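Local coordinates for alpha-fucosidase (PDB 2EAB), which probably acts as a 1,2-alpha-L-fucosidase, removing fucose from glycans, this chain being the catalytic part of a longer bifidobacterial protein with a predicted transmembrane segment, at residues Ser68-Thr73 with Tyr178-Phe183; Leu79-Pro84 with Ala405-His410; Trp653-Glu656 with Lys661-Asp664; Gly832-Val837 with Gln857-Lys862. One frame throughout, in Å; residues are numbered along the deposited sequence.

Contact 1 (Ser68-Thr73 with Tyr178-Phe183); sequences SRERVT and YTREYF
Glu-70 approaches Arg-180 and Tyr-182 from the facing strand, and a single carboxylate oxygen serves both. Its OE2 lies 2.7 Å from Arg-180 NE, a salt bridge whose N-H points poorly at the acceptor, so that the hydrogen bond within it is weak. Rather than pairing edge to edge, the carboxylate and guanidinium planes stand 59° apart, with Glu-70 CG about 3.3 Å above one face of the guanidinium, toward its rim. Tyr-182 OH donates to the same OE2 over 2.8 Å, on the anti side of the carboxylate and 33° out of its plane. The bend of the glutamate chain at chi2 (67°) allows this division of labour, with OE2 reaching across while OE1 turns back to accept the backbone N-H of Arg-71. The setting is the interior of a beta sandwich in the N-terminal domain: strands 69-76 and 176-185 belong to two facing antiparallel sheets, run in nearly the same direction and approach to 10.9 Å between the axes of their short segments. With an alanine here, the Arg-180 charge and the Tyr-182 hydroxyl would probably lose the acceptor they share between the sheets. Further along, Val-72 and Tyr-182 pass side by side, pointing opposite ways. Val-72 CG2 sits over the ring face, 4.0 Å from the Tyr-182 ring centroid in a CH-pi contact, and comes nearest at Tyr-182 CE1, 3.6 Å away.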
loop_
_atom_site.group_PDB
_atom_site.type_symbol
_atom_site.label_atom_id
_atom_site.label_comp_id
_atom_site.label_asym_id
_atom_site.label_seq_id
_atom_site.Cartn_x
_atom_site.Cartn_y
_atom_site.Cartn_z
ATOM N N SER A 68 18.963 28.983 -5.624
ATOM C CA SER A 68 19.210 29.457 -6.983
ATOM C C SER A 68 18.774 28.457 -8.054
ATOM O O SER A 68 17.925 28.773 -8.883
ATOM C CB SER A 68 20.676 29.851 -7.171
ATOM O OG SER A 68 20.862 30.475 -8.429
ATOM N N ARG A 69 19.355 27.262 -8.048
ATOM C CA ARG A 69 18.958 26.252 -9.026
ATOM C C ARG A 69 17.933 25.324 -8.392
ATOM O O ARG A 69 18.255 24.241 -7.895
ATOM C CB ARG A 69 20.161 25.492 -9.597
ATOM C CG ARG A 69 19.799 24.588 -10.774
ATOM C CD ARG A 69 21.016 24.236 -11.609
ATOM N NE ARG A 69 20.781 23.084 -12.483
ATOM C CZ ARG A 69 20.250 23.144 -13.703
ATOM N NH1 ARG A 69 19.868 24.305 -14.227
ATOM N NH2 ARG A 69 20.096 22.028 -14.406
ATOM N N GLU A 70 16.692 25.794 -8.395
ATOM C CA GLU A 70 15.583 25.036 -7.847
ATOM C C GLU A 70 15.337 23.779 -8.674
ATOM O O GLU A 70 15.531 23.769 -9.895
ATOM C CB GLU A 70 14.333 25.915 -7.763
ATOM C CG GLU A 70 13.037 25.194 -7.385
ATOM C CD GLU A 70 13.004 24.655 -5.952
ATOM O OE1 GLU A 70 13.893 23.866 -5.572
ATOM O OE2 GLU A 70 12.058 25.009 -5.213
ATOM N N ARG A 71 14.910 22.725 -7.987
ATOM C CA ARG A 71 14.720 21.416 -8.585
ATOM C C ARG A 71 13.449 20.778 -8.043
ATOM O O ARG A 71 13.222 20.757 -6.828
ATOM C CB ARG A 71 15.927 20.531 -8.271
ATOM C CG ARG A 71 15.895 19.155 -8.910
ATOM C CD ARG A 71 17.130 18.374 -8.529
ATOM N NE ARG A 71 17.067 17.005 -9.036
ATOM C CZ ARG A 71 18.011 16.082 -8.861
ATOM N NH1 ARG A 71 19.119 16.357 -8.179
ATOM N NH2 ARG A 71 17.843 14.869 -9.371
ATOM N N VAL A 72 12.625 20.279 -8.960
ATOM C CA VAL A 72 11.495 19.421 -8.621
ATOM C C VAL A 72 11.662 18.126 -9.404
ATOM O O VAL A 72 11.518 18.103 -10.625
ATOM C CB VAL A 72 10.137 20.080 -8.955
ATOM C CG1 VAL A 72 8.982 19.158 -8.571
ATOM C CG2 VAL A 72 10.009 21.433 -8.263
ATOM N N THR A 73 11.998 17.055 -8.698
ATOM C CA THR A 73 12.144 15.750 -9.326
ATOM C C THR A 73 10.759 15.285 -9.782
ATOM O O THR A 73 9.781 15.428 -9.041
ATOM C CB THR A 73 12.839 14.777 -8.362
ATOM O OG1 THR A 73 14.156 15.273 -8.076
ATOM C CG2 THR A 73 12.943 13.379 -8.950
ATOM N N TYR A 178 11.333 35.883 -2.423
ATOM C CA TYR A 178 10.921 34.985 -3.494
ATOM C C TYR A 178 10.080 33.869 -2.907
ATOM O O TYR A 178 10.436 33.300 -1.876
ATOM C CB TYR A 178 12.145 34.405 -4.207
ATOM C CG TYR A 178 12.984 35.452 -4.904
ATOM C CD1 TYR A 178 12.720 35.815 -6.225
ATOM C CD2 TYR A 178 14.039 36.084 -4.242
ATOM C CE1 TYR A 178 13.485 36.780 -6.873
ATOM C CE2 TYR A 178 14.811 37.053 -4.879
ATOM C CZ TYR A 178 14.530 37.391 -6.192
ATOM O OH TYR A 178 15.292 38.350 -6.820
ATOM N N THR A 179 8.952 33.578 -3.548
ATOM C CA THR A 179 8.114 32.461 -3.113
ATOM C C THR A 179 7.856 31.473 -4.239
ATOM O O THR A 179 7.831 31.839 -5.421
ATOM C CB THR A 179 6.750 32.908 -2.518
ATOM O OG1 THR A 179 5.858 33.303 -3.564
ATOM C CG2 THR A 179 6.921 34.049 -1.518
ATOM N N ARG A 180 7.659 30.215 -3.847
ATOM C CA ARG A 180 7.297 29.145 -4.761
ATOM C C ARG A 180 6.219 28.297 -4.121
ATOM O O ARG A 180 6.243 28.050 -2.915
ATOM C CB ARG A 180 8.512 28.282 -5.101
ATOM C CG ARG A 180 9.702 29.078 -5.609
ATOM C CD ARG A 180 10.678 28.204 -6.353
ATOM N NE ARG A 180 11.664 27.625 -5.456
ATOM C CZ ARG A 180 12.900 28.091 -5.294
ATOM N NH1 ARG A 180 13.323 29.150 -5.971
ATOM N NH2 ARG A 180 13.714 27.488 -4.453
ATOM N N GLU A 181 5.273 27.869 -4.945
ATOM C CA GLU A 181 4.199 26.994 -4.517
ATOM C C GLU A 181 4.002 25.930 -5.583
ATOM O O GLU A 181 3.937 26.245 -6.770
ATOM C CB GLU A 181 2.910 27.789 -4.328
ATOM C CG GLU A 181 1.717 26.958 -3.905
ATOM C CD GLU A 181 0.416 27.694 -4.117
ATOM O OE1 GLU A 181 0.007 27.854 -5.286
ATOM O OE2 GLU A 181 -0.204 28.104 -3.116
ATOM N N TYR A 182 3.908 24.677 -5.148
ATOM C CA TYR A 182 3.745 23.553 -6.061
ATOM C C TYR A 182 2.591 22.663 -5.638
ATOM O O TYR A 182 2.463 22.321 -4.465
ATOM C CB TYR A 182 5.003 22.689 -6.085
ATOM C CG TYR A 182 6.304 23.406 -6.326
ATOM C CD1 TYR A 182 6.738 23.678 -7.623
ATOM C CD2 TYR A 182 7.127 23.768 -5.262
ATOM C CE1 TYR A 182 7.943 24.320 -7.853
ATOM C CE2 TYR A 182 8.336 24.407 -5.483
ATOM C CZ TYR A 182 8.735 24.670 -6.783
ATOM O OH TYR A 182 9.937 25.288 -7.022
ATOM N N PHE A 183 1.765 22.268 -6.600
ATOM C CA PHE A 183 0.750 21.245 -6.356
ATOM C C PHE A 183 0.419 20.507 -7.641
ATOM O O PHE A 183 0.760 20.962 -8.731
ATOM C CB PHE A 183 -0.508 21.820 -5.673
ATOM C CG PHE A 183 -1.228 22.878 -6.469
ATOM C CD1 PHE A 183 -2.201 22.527 -7.399
ATOM C CD2 PHE A 183 -0.966 24.227 -6.255
ATOM C CE1 PHE A 183 -2.887 23.503 -8.123
ATOM C CE2 PHE A 183 -1.643 25.209 -6.975
ATOM C CZ PHE A 183 -2.605 24.850 -7.903
#

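Contact 2 (Leu79-Pro84 with Ala405-His410); sequences LWTGGP and AGDNAH
Thr-81 reaches Asp-407 through its hydroxyl: Thr-81 OG1 donates to Asp-407 O over 2.6 Å, a short hydrogen bond from a side chain on one loop to the backbone of another. The donor comes in at a C=O...donor angle of 139° and is tilted 34° from the carbonyl plane. Chi1 of 57° places OG1 between the backbone N and the carbonyl carbon of its own residue, and from there it faces the other loop. The rest of the threonine rests against the same peptide, with Thr-81 CB 3.3 Å and Thr-81 CG2 3.7 Å from Asp-407 O. The Asp-407 carboxylate takes little part, since Thr-81 CG2 stays 4.4 Å from Asp-407 OD1, while OD2 is hydrogen-bonded to Ser-216.

In the next shell, Thr-81 OG1 is also hydrogen-bonded to the backbone N of Asn-135, so two partners fix its rotation. A valine in its place would probably leave the carbonyl of Asp-407 without its donor and the Asn-135 amide without this acceptor. After the threonine, Gly-82 adopts a positive phi at which a side chain would collide with the preceding carbonyl O.

The contact thus links a loop of the N-terminal domain, following strand 69-76, to a loop of the family 95 catalytic domain, between helix 365-386 and strand 419-420. The short helix 130-133 touches both loops, bonding to the backbones of Gly-83 and Ala-409, and Leu-235 of strand 228-235 packs against Thr-81.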
loop_
_atom_site.group_PDB
_atom_site.type_symbol
_atom_site.label_atom_id
_atom_site.label_comp_id
_atom_site.label_asym_id
_atom_site.label_seq_id
_atom_site.Cartn_x
_atom_site.Cartn_y
_atom_site.Cartn_z
ATOM N N LEU A 79 5.430 5.467 -16.529
ATOM C CA LEU A 79 6.725 5.425 -17.211
ATOM C C LEU A 79 7.484 4.181 -16.773
ATOM O O LEU A 79 8.314 4.207 -15.862
ATOM C CB LEU A 79 7.535 6.707 -16.990
ATOM C CG LEU A 79 8.670 6.887 -18.010
ATOM C CD1 LEU A 79 8.125 7.252 -19.392
ATOM C CD2 LEU A 79 9.655 7.930 -17.545
ATOM N N TRP A 80 7.160 3.086 -17.454
ATOM C CA TRP A 80 7.607 1.745 -17.124
ATOM C C TRP A 80 8.278 1.108 -18.337
ATOM O O TRP A 80 7.686 1.050 -19.414
ATOM C CB TRP A 80 6.381 0.902 -16.753
ATOM C CG TRP A 80 6.092 0.774 -15.290
ATOM C CD1 TRP A 80 5.322 1.588 -14.503
ATOM C CD2 TRP A 80 6.551 -0.280 -14.451
ATOM N NE1 TRP A 80 5.291 1.094 -13.211
ATOM C CE2 TRP A 80 6.040 -0.052 -13.158
ATOM C CE3 TRP A 80 7.348 -1.410 -14.677
ATOM C CZ2 TRP A 80 6.315 -0.910 -12.086
ATOM C CZ3 TRP A 80 7.619 -2.257 -13.622
ATOM C CH2 TRP A 80 7.106 -2.001 -12.341
ATOM N N THR A 81 9.509 0.636 -18.162
ATOM C CA THR A 81 10.128 -0.229 -19.163
ATOM C C THR A 81 9.594 -1.658 -18.999
ATOM O O THR A 81 8.865 -1.950 -18.053
ATOM C CB THR A 81 11.663 -0.232 -19.057
ATOM O OG1 THR A 81 12.037 -0.628 -17.736
ATOM C CG2 THR A 81 12.252 1.141 -19.375
ATOM N N GLY A 82 9.962 -2.537 -19.927
ATOM C CA GLY A 82 9.490 -3.916 -19.948
ATOM C C GLY A 82 8.245 -4.099 -20.796
ATOM O O GLY A 82 7.767 -3.166 -21.447
ATOM N N GLY A 83 7.720 -5.320 -20.798
ATOM C CA GLY A 83 6.444 -5.593 -21.442
ATOM C C GLY A 83 6.545 -5.798 -22.941
ATOM O O GLY A 83 7.639 -5.941 -23.494
ATOM N N PRO A 84 5.395 -5.810 -23.632
ATOM C CA PRO A 84 5.417 -6.054 -25.067
ATOM C C PRO A 84 6.268 -5.000 -25.772
ATOM O O PRO A 84 6.224 -3.819 -25.421
ATOM C CB PRO A 84 3.940 -5.958 -25.471
ATOM C CG PRO A 84 3.280 -5.219 -24.368
ATOM C CD PRO A 84 4.034 -5.570 -23.130
ATOM N N ALA A 405 16.666 5.762 -12.296
ATOM C CA ALA A 405 16.127 5.174 -13.521
ATOM C C ALA A 405 17.169 4.335 -14.233
ATOM O O ALA A 405 18.360 4.638 -14.196
ATOM C CB ALA A 405 15.601 6.257 -14.461
ATOM N N GLY A 406 16.700 3.278 -14.885
ATOM C CA GLY A 406 17.509 2.488 -15.806
ATOM C C GLY A 406 16.560 1.585 -16.565
ATOM O O GLY A 406 15.374 1.508 -16.225
ATOM N N ASP A 407 17.059 0.890 -17.582
ATOM C CA ASP A 407 16.175 0.115 -18.456
ATOM C C ASP A 407 15.655 -1.176 -17.838
ATOM O O ASP A 407 14.497 -1.541 -18.046
ATOM C CB ASP A 407 16.884 -0.245 -19.766
ATOM C CG ASP A 407 16.859 0.869 -20.792
ATOM O OD1 ASP A 407 16.443 2.010 -20.477
ATOM O OD2 ASP A 407 17.297 0.589 -21.930
ATOM N N ASN A 408 16.510 -1.885 -17.110
ATOM C CA ASN A 408 16.227 -3.271 -16.753
ATOM C C ASN A 408 15.876 -3.468 -15.285
ATOM O O ASN A 408 16.289 -2.681 -14.423
ATOM C CB ASN A 408 17.422 -4.163 -17.109
ATOM C CG ASN A 408 17.643 -4.304 -18.613
ATOM O OD1 ASN A 408 16.855 -3.837 -19.427
ATOM N ND2 ASN A 408 18.710 -5.002 -18.981
ATOM N N ALA A 409 15.134 -4.540 -15.013
ATOM C CA ALA A 409 14.836 -4.951 -13.650
ATOM C C ALA A 409 16.112 -5.209 -12.861
ATOM O O ALA A 409 17.159 -5.554 -13.436
ATOM C CB ALA A 409 13.980 -6.194 -13.660
ATOM N N HIS A 410 16.010 -5.047 -11.542
ATOM C CA HIS A 410 17.118 -5.297 -10.621
ATOM C C HIS A 410 18.363 -4.515 -11.073
ATOM O O HIS A 410 19.492 -5.018 -11.009
ATOM C CB HIS A 410 17.402 -6.810 -10.504
ATOM C CG HIS A 410 16.170 -7.665 -10.351
ATOM N ND1 HIS A 410 15.464 -7.761 -9.172
ATOM C CD2 HIS A 410 15.536 -8.477 -11.231
ATOM C CE1 HIS A 410 14.444 -8.585 -9.333
ATOM N NE2 HIS A 410 14.466 -9.034 -10.574
#

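Contact 3 (Trp653-Glu656 with Lys661-Asp664); sequences WYFE and KKKD
Lys-663 holds Tyr-654 and Glu-656 through their backbone carbonyls. Its ammonium group donates twice, Lys-663 NZ lying 2.9 Å from Tyr-654 O and 2.8 Å from Glu-656 O. NZ is tilted 34° from the carbonyl plane of Tyr-654 and stands above that of Glu-656, 39° out of it. The lysine chain runs extended and bends only at its last torsion (chi4 -45°), which brings NZ within range of both oxygens. Lys-651 NZ also reaches Glu-656 O, so two ammonium groups share that carbonyl.

Between the backbones, Lys-663 N makes a weak hydrogen bond to Phe-655 O at 3.2 Å. A water reinforces it, donating to Phe-655 O over 2.7 Å and accepting from Lys-663 N. CA-H...O contacts add to the junction, one of them from Glu-656 CA to Lys-661 O at 3.3 Å.

The apolar part belongs to Lys-662, whose methylenes cross the Phe-655 ring obliquely. Its CD lies over one face, and its NZ continues to a salt bridge with Glu-117.

The arrangement is a type I beta turn, Trp-653 to Glu-656, closed against the returning chain by one beta bridge, Glu-656 with Lys-662. It belongs to a long loop between helices 632-639 and 697-711 of the family 95 catalytic domain.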
loop_
_atom_site.group_PDB
_atom_site.type_symbol
_atom_site.label_atom_id
_atom_site.label_comp_id
_atom_site.label_asym_id
_atom_site.label_seq_id
_atom_site.Cartn_x
_atom_site.Cartn_y
_atom_site.Cartn_z
ATOM N N TRP A 653 5.488 -24.581 10.214
ATOM C CA TRP A 653 5.389 -25.756 9.347
ATOM C C TRP A 653 4.625 -26.855 10.060
ATOM O O TRP A 653 4.687 -26.964 11.286
ATOM C CB TRP A 653 6.773 -26.283 8.970
ATOM C CG TRP A 653 7.609 -25.280 8.257
ATOM C CD1 TRP A 653 7.630 -25.031 6.909
ATOM C CD2 TRP A 653 8.537 -24.372 8.849
ATOM N NE1 TRP A 653 8.522 -24.022 6.631
ATOM C CE2 TRP A 653 9.096 -23.603 7.804
ATOM C CE3 TRP A 653 8.963 -24.138 10.166
ATOM C CZ2 TRP A 653 10.051 -22.611 8.036
ATOM C CZ3 TRP A 653 9.911 -23.158 10.393
ATOM C CH2 TRP A 653 10.447 -22.406 9.333
ATOM N N TYR A 654 3.931 -27.688 9.301
ATOM C CA TYR A 654 3.114 -28.742 9.908
ATOM C C TYR A 654 3.918 -29.905 10.477
ATOM O O TYR A 654 3.387 -30.689 11.267
ATOM C CB TYR A 654 1.977 -29.185 8.963
ATOM C CG TYR A 654 1.075 -28.017 8.676
ATOM C CD1 TYR A 654 0.369 -27.405 9.713
ATOM C CD2 TYR A 654 0.980 -27.467 7.399
ATOM C CE1 TYR A 654 -0.427 -26.292 9.483
ATOM C CE2 TYR A 654 0.182 -26.350 7.159
ATOM C CZ TYR A 654 -0.515 -25.769 8.206
ATOM O OH TYR A 654 -1.289 -24.659 7.962
ATOM N N PHE A 655 5.195 -30.004 10.108
ATOM C CA PHE A 655 6.083 -30.987 10.740
ATOM C C PHE A 655 6.756 -30.491 12.029
ATOM O O PHE A 655 7.525 -31.224 12.660
ATOM C CB PHE A 655 7.109 -31.586 9.750
ATOM C CG PHE A 655 7.993 -30.575 9.038
ATOM C CD1 PHE A 655 8.552 -29.483 9.698
ATOM C CD2 PHE A 655 8.313 -30.770 7.698
ATOM C CE1 PHE A 655 9.380 -28.584 9.024
ATOM C CE2 PHE A 655 9.136 -29.881 7.018
ATOM C CZ PHE A 655 9.670 -28.785 7.681
ATOM N N GLU A 656 6.459 -29.254 12.419
ATOM C CA GLU A 656 7.073 -28.623 13.584
ATOM C C GLU A 656 6.572 -29.221 14.901
ATOM O O GLU A 656 5.410 -29.610 15.014
ATOM C CB GLU A 656 6.779 -27.123 13.531
ATOM C CG GLU A 656 7.409 -26.260 14.608
ATOM C CD GLU A 656 7.165 -24.780 14.359
ATOM O OE1 GLU A 656 7.088 -24.012 15.339
ATOM O OE2 GLU A 656 7.038 -24.384 13.177
ATOM N N LYS A 661 11.940 -26.737 15.604
ATOM C CA LYS A 661 12.285 -28.159 15.665
ATOM C C LYS A 661 11.197 -29.010 15.031
ATOM O O LYS A 661 10.034 -28.608 14.992
ATOM C CB LYS A 661 12.481 -28.605 17.122
ATOM C CG LYS A 661 13.451 -27.760 17.941
ATOM C CD LYS A 661 14.904 -27.998 17.547
ATOM C CE LYS A 661 15.851 -27.146 18.385
ATOM N NZ LYS A 661 15.838 -27.526 19.826
ATOM N N LYS A 662 11.574 -30.189 14.538
ATOM C CA LYS A 662 10.593 -31.169 14.084
ATOM C C LYS A 662 10.061 -31.944 15.287
ATOM O O LYS A 662 10.593 -31.820 16.393
ATOM C CB LYS A 662 11.191 -32.109 13.033
ATOM C CG LYS A 662 11.457 -31.434 11.686
ATOM C CD LYS A 662 11.717 -32.445 10.578
ATOM C CE LYS A 662 13.147 -32.966 10.623
ATOM N NZ LYS A 662 13.343 -34.143 9.734
ATOM N N LYS A 663 9.007 -32.729 15.071
ATOM C CA LYS A 663 8.353 -33.472 16.156
ATOM C C LYS A 663 9.298 -34.446 16.863
ATOM O O LYS A 663 9.129 -34.724 18.051
ATOM C CB LYS A 663 7.095 -34.193 15.652
ATOM C CG LYS A 663 6.058 -33.257 15.033
ATOM C CD LYS A 663 4.698 -33.915 14.864
ATOM C CE LYS A 663 3.829 -33.172 13.848
ATOM N NZ LYS A 663 3.821 -31.684 13.997
ATOM N N ASP A 664 10.300 -34.941 16.135
ATOM C CA ASP A 664 11.302 -35.846 16.704
ATOM C C ASP A 664 12.421 -35.116 17.464
ATOM O O ASP A 664 13.351 -35.749 17.973
ATOM C CB ASP A 664 11.879 -36.774 15.623
ATOM C CG ASP A 664 12.797 -36.053 14.639
ATOM O OD1 ASP A 664 12.788 -34.804 14.585
ATOM O OD2 ASP A 664 13.533 -36.750 13.909
HETATM O O HOH W 1 7.946 -33.847 12.280
#

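Contact 4 (Gly832-Val837 with Gln857-Lys862); sequences GKATEV and QNYEVK
Tyr-859 reaches Ala-834 with the full length of its side chain. At the root, its CB leaves the backbone toward the 832-837 segment; with CG anti to the carbonyl carbon (chi1 -64°), the ring carries its OH to Ala-834. Neighbours of the ring include Ile-851, Leu-882 and Ile-894. These positions describe the C-terminal domain. Strand 833-841 is broken at Thr-835: its part from Glu-836 on pairs with strand 890-896, which in turn pairs with strand 859-863, whereas Ala-834 lies before the corner, its backbone bonded to Ala-853. Ile-851 and Leu-882 come from a second, mixed sheet. The tyrosine ring lies between the two sheets and reaches the chain just before the corner.

Beyond the middle of the ring, contact with the opposite segment begins. Tyr-859 CE1 lies 3.5 Å from Ala-834 O, and CZ is equally near that oxygen, which sits at the ring edge and in its plane. At the tip, Tyr-859 OH donates to Ala-834 O over 2.7 Å, with a C=O...donor angle of 130° and a tilt of 24° from the carbonyl plane. The methyl of Ala-834 comes alongside, its CB 3.7 Å from Tyr-859 OH and 4.4 Å from Tyr-859 CZ. Immediately after the accepting carbonyl the strand turns its corner, where a classic beta bulge places Thr-835 and Glu-836 opposite the single residue Thr-828.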
loop_
_atom_site.group_PDB
_atom_site.type_symbol
_atom_site.label_atom_id
_atom_site.label_comp_id
_atom_site.label_asym_id
_atom_site.label_seq_id
_atom_site.Cartn_x
_atom_site.Cartn_y
_atom_site.Cartn_z
ATOM N N GLY A 832 -7.355 6.801 30.071
ATOM C CA GLY A 832 -7.302 5.469 29.476
ATOM C C GLY A 832 -8.631 4.795 29.168
ATOM O O GLY A 832 -8.655 3.611 28.826
ATOM N N LYS A 833 -9.738 5.530 29.284
ATOM C CA LYS A 833 -11.069 4.951 29.064
ATOM C C LYS A 833 -11.922 5.838 28.172
ATOM O O LYS A 833 -11.889 7.062 28.297
ATOM C CB LYS A 833 -11.808 4.743 30.390
ATOM C CG LYS A 833 -11.086 3.891 31.426
ATOM C CD LYS A 833 -11.770 3.993 32.788
ATOM C CE LYS A 833 -11.481 5.324 33.487
ATOM N NZ LYS A 833 -10.080 5.423 34.001
ATOM N N ALA A 834 -12.701 5.214 27.294
ATOM C CA ALA A 834 -13.594 5.940 26.396
ATOM C C ALA A 834 -14.619 6.754 27.177
ATOM O O ALA A 834 -15.233 6.256 28.128
ATOM C CB ALA A 834 -14.303 4.975 25.449
ATOM N N THR A 835 -14.790 8.009 26.772
ATOM C CA THR A 835 -15.818 8.876 27.343
ATOM C C THR A 835 -16.959 9.096 26.361
ATOM O O THR A 835 -18.072 9.448 26.758
ATOM C CB THR A 835 -15.244 10.241 27.761
ATOM O OG1 THR A 835 -14.613 10.861 26.633
ATOM C CG2 THR A 835 -14.232 10.078 28.886
ATOM N N GLU A 836 -16.680 8.904 25.074
ATOM C CA GLU A 836 -17.698 9.045 24.044
ATOM C C GLU A 836 -17.311 8.238 22.813
ATOM O O GLU A 836 -16.129 8.179 22.443
ATOM C CB GLU A 836 -17.889 10.518 23.662
ATOM C CG GLU A 836 -19.049 10.769 22.708
ATOM C CD GLU A 836 -19.078 12.184 22.167
ATOM O OE1 GLU A 836 -18.162 12.562 21.404
ATOM O OE2 GLU A 836 -20.035 12.913 22.499
ATOM N N VAL A 837 -18.303 7.591 22.211
ATOM C CA VAL A 837 -18.158 7.032 20.876
ATOM C C VAL A 837 -19.253 7.641 20.015
ATOM O O VAL A 837 -20.407 7.745 20.450
ATOM C CB VAL A 837 -18.274 5.490 20.868
ATOM C CG1 VAL A 837 -18.058 4.946 19.459
ATOM C CG2 VAL A 837 -17.274 4.865 21.832
ATOM N N GLN A 857 -20.673 -2.792 28.542
ATOM C CA GLN A 857 -21.772 -2.996 29.488
ATOM C C GLN A 857 -21.992 -1.787 30.405
ATOM O O GLN A 857 -23.046 -1.659 31.033
ATOM C CB GLN A 857 -21.553 -4.271 30.316
ATOM C CG GLN A 857 -20.480 -4.177 31.405
ATOM C CD GLN A 857 -19.059 -4.442 30.907
ATOM O OE1 GLN A 857 -18.789 -4.441 29.701
ATOM N NE2 GLN A 857 -18.142 -4.657 31.841
ATOM N N ASN A 858 -20.996 -0.906 30.471
ATOM C CA ASN A 858 -21.053 0.299 31.296
ATOM C C ASN A 858 -21.592 1.527 30.559
ATOM O O ASN A 858 -21.653 2.622 31.129
ATOM C CB ASN A 858 -19.661 0.606 31.849
ATOM C CG ASN A 858 -19.111 -0.514 32.714
ATOM O OD1 ASN A 858 -18.014 -1.021 32.468
ATOM N ND2 ASN A 858 -19.870 -0.908 33.732
ATOM N N TYR A 859 -21.982 1.341 29.300
ATOM C CA TYR A 859 -22.370 2.444 28.426
ATOM C C TYR A 859 -23.809 2.316 27.942
ATOM O O TYR A 859 -24.428 1.258 28.065
ATOM C CB TYR A 859 -21.422 2.531 27.218
ATOM C CG TYR A 859 -19.985 2.859 27.563
ATOM C CD1 TYR A 859 -19.449 4.120 27.299
ATOM C CD2 TYR A 859 -19.156 1.906 28.149
ATOM C CE1 TYR A 859 -18.123 4.423 27.610
ATOM C CE2 TYR A 859 -17.836 2.196 28.471
ATOM C CZ TYR A 859 -17.326 3.454 28.203
ATOM O OH TYR A 859 -16.017 3.733 28.522
ATOM N N GLU A 860 -24.322 3.407 27.381
ATOM C CA GLU A 860 -25.658 3.439 26.798
ATOM C C GLU A 860 -25.639 4.200 25.477
ATOM O O GLU A 860 -24.736 5.005 25.230
ATOM C CB GLU A 860 -26.664 4.063 27.770
ATOM C CG GLU A 860 -26.327 5.485 28.182
ATOM C CD GLU A 860 -27.240 6.032 29.263
ATOM O OE1 GLU A 860 -28.134 5.294 29.737
ATOM O OE2 GLU A 860 -27.055 7.205 29.641
ATOM N N VAL A 861 -26.644 3.940 24.646
ATOM C CA VAL A 861 -26.690 4.445 23.275
ATOM C C VAL A 861 -27.841 5.430 23.094
ATOM O O VAL A 861 -28.974 5.169 23.521
ATOM C CB VAL A 861 -26.842 3.286 22.255
ATOM C CG1 VAL A 861 -26.747 3.802 20.818
ATOM C CG2 VAL A 861 -25.792 2.205 22.498
ATOM N N LYS A 862 -27.542 6.561 22.461
ATOM C CA LYS A 862 -28.552 7.559 22.142
ATOM C C LYS A 862 -28.485 7.979 20.678
ATOM O O LYS A 862 -27.426 7.924 20.043
ATOM C CB LYS A 862 -28.416 8.784 23.051
ATOM C CG LYS A 862 -28.709 8.507 24.525
ATOM C CD LYS A 862 -28.553 9.757 25.372
ATOM C CE LYS A 862 -28.600 9.430 26.859
ATOM N NZ LYS A 862 -28.453 10.650 27.705
#

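The four contacts sample successive parts of the chain. Contact 1 lies within the N-terminal domain, contact 2 joins that domain to the catalytic one, contact 3 belongs to the catalytic domain and contact 4 to the C-terminal domain. Contacts 1 and 2 are the nearest pair, about 9 Å between nearest atoms and 29 Å between centres, and their segments alternate along the chain. Contact 3 is remote from contact 1, with centres 59 Å apart on opposite sides of the chain's centre, and contact 4 lies about 34 Å from contact 3 between nearest atoms. In contact 2 the Thr-81 side chain is about 12 Å from that of calcium-binding Leu-393; the others lie away from the annotated sites.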